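Local coordinates for protein esterase (Xanthomonas oryzae pv. oryzae, PDB 3H2G) that hydrolyses ester bonds as a cell wall-degrading esterase that the rice pathogen uses for virulence, possibly with lipase-like activity, at residues Ala147-Asp150 / Ala151-Ala155; Leu379-Glu382 / Ser383-Val387. All coordinates share one frame; numbering follows the deposited sequence.

Contact 1 (Ala147-Asp150 / Ala151-Ala155)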
loop_
_atom_site.group_PDB
_atom_site.type_symbol
_atom_site.label_atom_id
_atom_site.label_comp_id
_atom_site.label_asym_id
_atom_site.label_seq_id
_atom_site.Cartn_x
_atom_site.Cartn_y
_atom_site.Cartn_z
ATOM N N ALA A 147 4.128 -10.858 2.091
ATOM C CA ALA A 147 3.530 -10.483 3.369
ATOM C C ALA A 147 2.007 -10.458 3.263
ATOM O O ALA A 147 1.306 -10.898 4.171
ATOM C CB ALA A 147 4.049 -9.115 3.807
ATOM N N THR A 148 1.500 -9.938 2.149
ATOM C CA THR A 148 0.059 -9.861 1.937
ATOM C C THR A 148 -0.548 -11.251 1.765
ATOM O O THR A 148 -1.571 -11.580 2.373
ATOM C CB THR A 148 -0.263 -9.005 0.700
ATOM O OG1 THR A 148 0.228 -7.674 0.912
ATOM C CG2 THR A 148 -1.766 -8.940 0.470
ATOM N N ILE A 149 0.088 -12.067 0.932
ATOM C CA ILE A 149 -0.385 -13.422 0.688
ATOM C C ILE A 149 -0.426 -14.237 1.981
ATOM O O ILE A 149 -1.415 -14.906 2.272
ATOM C CB ILE A 149 0.516 -14.121 -0.350
ATOM C CG1 ILE A 149 0.236 -13.529 -1.737
ATOM C CG2 ILE A 149 0.289 -15.625 -0.329
ATOM C CD1 ILE A 149 1.280 -13.879 -2.792
ATOM N N ASP A 150 0.639 -14.162 2.767
ATOM C CA ASP A 150 0.703 -14.913 4.013
ATOM C C ASP A 150 -0.252 -14.382 5.080
ATOM O O ASP A 150 -0.678 -15.126 5.965
ATOM C CB ASP A 150 2.153 -14.950 4.505
ATOM C CG ASP A 150 3.033 -15.819 3.617
ATOM O OD1 ASP A 150 4.276 -15.752 3.723
ATOM O OD2 ASP A 150 2.467 -16.583 2.805
ATOM N N ALA A 151 -0.601 -13.100 4.991
ATOM C CA ALA A 151 -1.545 -12.510 5.934
ATOM C C ALA A 151 -2.919 -13.092 5.622
ATOM O O ALA A 151 -3.698 -13.397 6.526
ATOM C CB ALA A 151 -1.575 -10.989 5.780
ATOM N N MET A 152 -3.210 -13.244 4.331
ATOM C CA MET A 152 -4.487 -13.799 3.903
ATOM C C MET A 152 -4.580 -15.273 4.294
ATOM O O MET A 152 -5.649 -15.763 4.661
ATOM C CB MET A 152 -4.649 -13.635 2.390
ATOM C CG MET A 152 -4.688 -12.183 1.942
ATOM S SD MET A 152 -5.019 -12.012 0.169
ATOM C CE MET A 152 -6.747 -12.096 0.173
ATOM N N ARG A 153 -3.456 -15.979 4.220
ATOM C CA ARG A 153 -3.432 -17.388 4.594
ATOM C C ARG A 153 -3.736 -17.529 6.085
ATOM O O ARG A 153 -4.562 -18.352 6.483
ATOM C CB ARG A 153 -2.066 -17.996 4.276
ATOM C CG ARG A 153 -1.833 -18.198 2.788
ATOM C CD ARG A 153 -0.397 -18.605 2.489
ATOM N NE ARG A 153 -0.256 -19.084 1.118
ATOM C CZ ARG A 153 0.906 -19.230 0.489
ATOM N NH1 ARG A 153 2.043 -18.926 1.105
ATOM N NH2 ARG A 153 0.931 -19.697 -0.752
ATOM N N ALA A 154 -3.079 -16.712 6.904
ATOM C CA ALA A 154 -3.282 -16.752 8.350
ATOM C C ALA A 154 -4.692 -16.302 8.728
ATOM O O ALA A 154 -5.325 -16.887 9.608
ATOM C CB ALA A 154 -2.243 -15.884 9.045
ATOM N N ALA A 155 -5.185 -15.260 8.064
ATOM C CA ALA A 155 -6.530 -14.766 8.333
ATOM C C ALA A 155 -7.558 -15.861 8.049
ATOM O O ALA A 155 -8.546 -15.996 8.767
ATOM C CB ALA A 155 -6.823 -13.536 7.473
#

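Contact 2 (Leu379-Glu382 / Ser383-Val387)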
loop_
_atom_site.group_PDB
_atom_site.type_symbol
_atom_site.label_atom_id
_atom_site.label_comp_id
_atom_site.label_asym_id
_atom_site.label_seq_id
_atom_site.Cartn_x
_atom_site.Cartn_y
_atom_site.Cartn_z
ATOM N N LEU A 379 -6.637 12.469 -0.661
ATOM C CA LEU A 379 -8.065 12.512 -0.959
ATOM C C LEU A 379 -8.526 11.274 -1.728
ATOM O O LEU A 379 -9.686 10.879 -1.633
ATOM C CB LEU A 379 -8.399 13.761 -1.780
ATOM C CG LEU A 379 -8.036 15.110 -1.157
ATOM C CD1 LEU A 379 -8.306 16.226 -2.159
ATOM C CD2 LEU A 379 -8.841 15.318 0.118
ATOM N N THR A 380 -7.618 10.658 -2.481
ATOM C CA THR A 380 -7.975 9.484 -3.277
ATOM C C THR A 380 -8.238 8.223 -2.474
ATOM O O THR A 380 -8.879 7.301 -2.969
ATOM C CB THR A 380 -6.893 9.147 -4.333
ATOM O OG1 THR A 380 -5.698 8.698 -3.679
ATOM C CG2 THR A 380 -6.578 10.368 -5.183
ATOM N N LYS A 381 -7.750 8.169 -1.238
ATOM C CA LYS A 381 -7.954 6.974 -0.430
ATOM C C LYS A 381 -9.429 6.610 -0.288
ATOM O O LYS A 381 -9.847 5.543 -0.735
ATOM C CB LYS A 381 -7.329 7.134 0.957
ATOM C CG LYS A 381 -7.376 5.847 1.773
ATOM C CD LYS A 381 -6.872 6.073 3.188
ATOM C CE LYS A 381 -6.963 4.805 4.010
ATOM N NZ LYS A 381 -6.587 5.051 5.430
ATOM N N GLU A 382 -10.227 7.482 0.320
ATOM C CA GLU A 382 -11.639 7.157 0.476
ATOM C C GLU A 382 -12.440 7.313 -0.810
ATOM O O GLU A 382 -13.310 6.496 -1.095
ATOM C CB GLU A 382 -12.289 7.985 1.588
ATOM C CG GLU A 382 -13.757 7.611 1.796
ATOM C CD GLU A 382 -14.371 8.234 3.030
ATOM O OE1 GLU A 382 -14.238 9.465 3.204
ATOM O OE2 GLU A 382 -14.998 7.494 3.821
ATOM N N SER A 383 -12.150 8.353 -1.591
ATOM C CA SER A 383 -12.872 8.576 -2.843
ATOM C C SER A 383 -12.757 7.371 -3.771
ATOM O O SER A 383 -13.748 6.916 -4.348
ATOM C CB SER A 383 -12.336 9.819 -3.559
ATOM O OG SER A 383 -12.651 10.996 -2.834
ATOM N N CYS A 384 -11.540 6.863 -3.919
ATOM C CA CYS A 384 -11.306 5.709 -4.774
ATOM C C CYS A 384 -11.857 4.417 -4.186
ATOM O O CYS A 384 -12.339 3.558 -4.921
ATOM C CB CYS A 384 -9.814 5.550 -5.052
ATOM S SG CYS A 384 -9.212 6.531 -6.460
ATOM N N ILE A 385 -11.777 4.263 -2.866
ATOM C CA ILE A 385 -12.318 3.056 -2.249
ATOM C C ILE A 385 -13.796 2.970 -2.630
ATOM O O ILE A 385 -14.287 1.912 -3.025
ATOM C CB ILE A 385 -12.184 3.090 -0.704
ATOM C CG1 ILE A 385 -10.742 2.762 -0.304
ATOM C CG2 ILE A 385 -13.148 2.096 -0.065
ATOM C CD1 ILE A 385 -10.466 2.897 1.182
ATOM N N VAL A 386 -14.496 4.096 -2.522
ATOM C CA VAL A 386 -15.913 4.136 -2.858
ATOM C C VAL A 386 -16.144 3.834 -4.336
ATOM O O VAL A 386 -16.986 3.007 -4.679
ATOM C CB VAL A 386 -16.526 5.512 -2.510
ATOM C CG1 VAL A 386 -17.946 5.616 -3.056
ATOM C CG2 VAL A 386 -16.532 5.702 -1.001
ATOM N N VAL A 387 -15.381 4.490 -5.205
ATOM C CA VAL A 387 -15.521 4.293 -6.647
ATOM C C VAL A 387 -15.224 2.875 -7.131
ATOM O O VAL A 387 -16.002 2.311 -7.903
ATOM C CB VAL A 387 -14.625 5.287 -7.427
ATOM C CG1 VAL A 387 -14.568 4.908 -8.905
ATOM C CG2 VAL A 387 -15.176 6.699 -7.270
HETATM O O HOH W 1 -11.729 11.695 -0.102
#

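Contact 1 (Ala147-Asp150 / Ala151-Ala155)
R153 meets two side chains of the preceding helical turn at once, the carboxylate of D150 and the methyl branch of I149, and so gives a compact case of how one guanidinium can serve a polar and an apolar neighbour together. NH1 of R153 reaches OD2 of D150 at 2.9 Å, a salt bridge whose hydrogen bond is weak because the N-H points well off the oxygen (129°). The carboxylate and guanidinium planes are only 24° apart, yet OD2 approaches obliquely. CG2 of I149 sits over the centre of one guanidinium face, 3.7 Å from CZ. It gets there because CG2 of I149 is anti to the backbone N (chi1 -73° for CG1), while the R153 chain runs extended from CG to NE, side by side with both partners. Beneath these groups runs ordinary i to i+4 alpha-helical bonding: R153 N to I149 O at 3.0 Å, and the straighter A154 N to D150 O, also 3.0 Å. CG of M152 leans on the carbonyl of T148, 3.2 Å from its O, and that oxygen accepts M152 N.

The turn belongs to helix 141-162, which packs on the central mixed sheet of an alpha/beta-hydrolase fold. Its small residues A147, A151 and A155 lie against strand 119-123, A154 and D150 against strand 43-54, and T148 and I149 against helix 177-192, which begins within the probable nucleophile elbow.

Farther out, both charged groups have second partners. OD1 of D150 is held by R4 in a salt bridge and by T53 in a hydrogen bond, which anchors the buried carboxylate from its other oxygen. NE of R153 pairs with E196, so the guanidinium is shared between two acids. OG1 of T148 hydrogen-bonds the carbonyl of E144.

Contact 2 (Leu379-Glu382 / Ser383-Val387)
With chi1 at -68°, S383 sets OG beside its own backbone N and back toward the preceding turn, where OG lies 3.2 Å from L379 O. A water spans the same two atoms, donating to L379 O at 2.7 Å and hydrogen-bonding S383 OG at 3.0 Å. Likewise I385, whose CG1 is anti to the carbonyl carbon (chi1 -78°), lays CG1 3.0 Å from K381 O, with CD1 beside it at 3.3 Å from the same oxygen. CD1 of I385 comes no nearer than 4.3 Å to CG, low on the K381 chain. On the next residue, CG2 of V386 rests 3.3 Å from E382 O. That oxygen also accepts V386 N in a nearly straight bond (165°), while I385 N bonds K381 O.

The polar end of E382 looks outside the turn, OE2 forming a salt bridge with R112 of helix 108-114, which also covers I385 and V386. T380 OG1 bonds the H377 carbonyl and S206. C384 is joined to C331 by a disulfide, fastening this C-terminal helix to strand 328-332. H377, near the start of the helix, is the likely histidine of a Ser-His-Asp triad, as in alpha/beta-hydrolases.

Following the chain from the N terminus, contact 1 comes first, in helix 141-162, and contact 2 comes much later, in the C-terminal helix 376-396. Each joins consecutive turns of a single helix, so neither closes a long loop; they stand in series and do not nest or cross. Their centres are 24 Å apart and their nearest atoms about 15 Å apart, without touching. What relates them is the central sheet: 147-155 packs on strands 43-54 and 119-123, whereas 379-387 packs on strands 169-175 and 198-205. Between them the chain runs through strand 169-175 and the probable nucleophile elbow, then the remaining parallel strands.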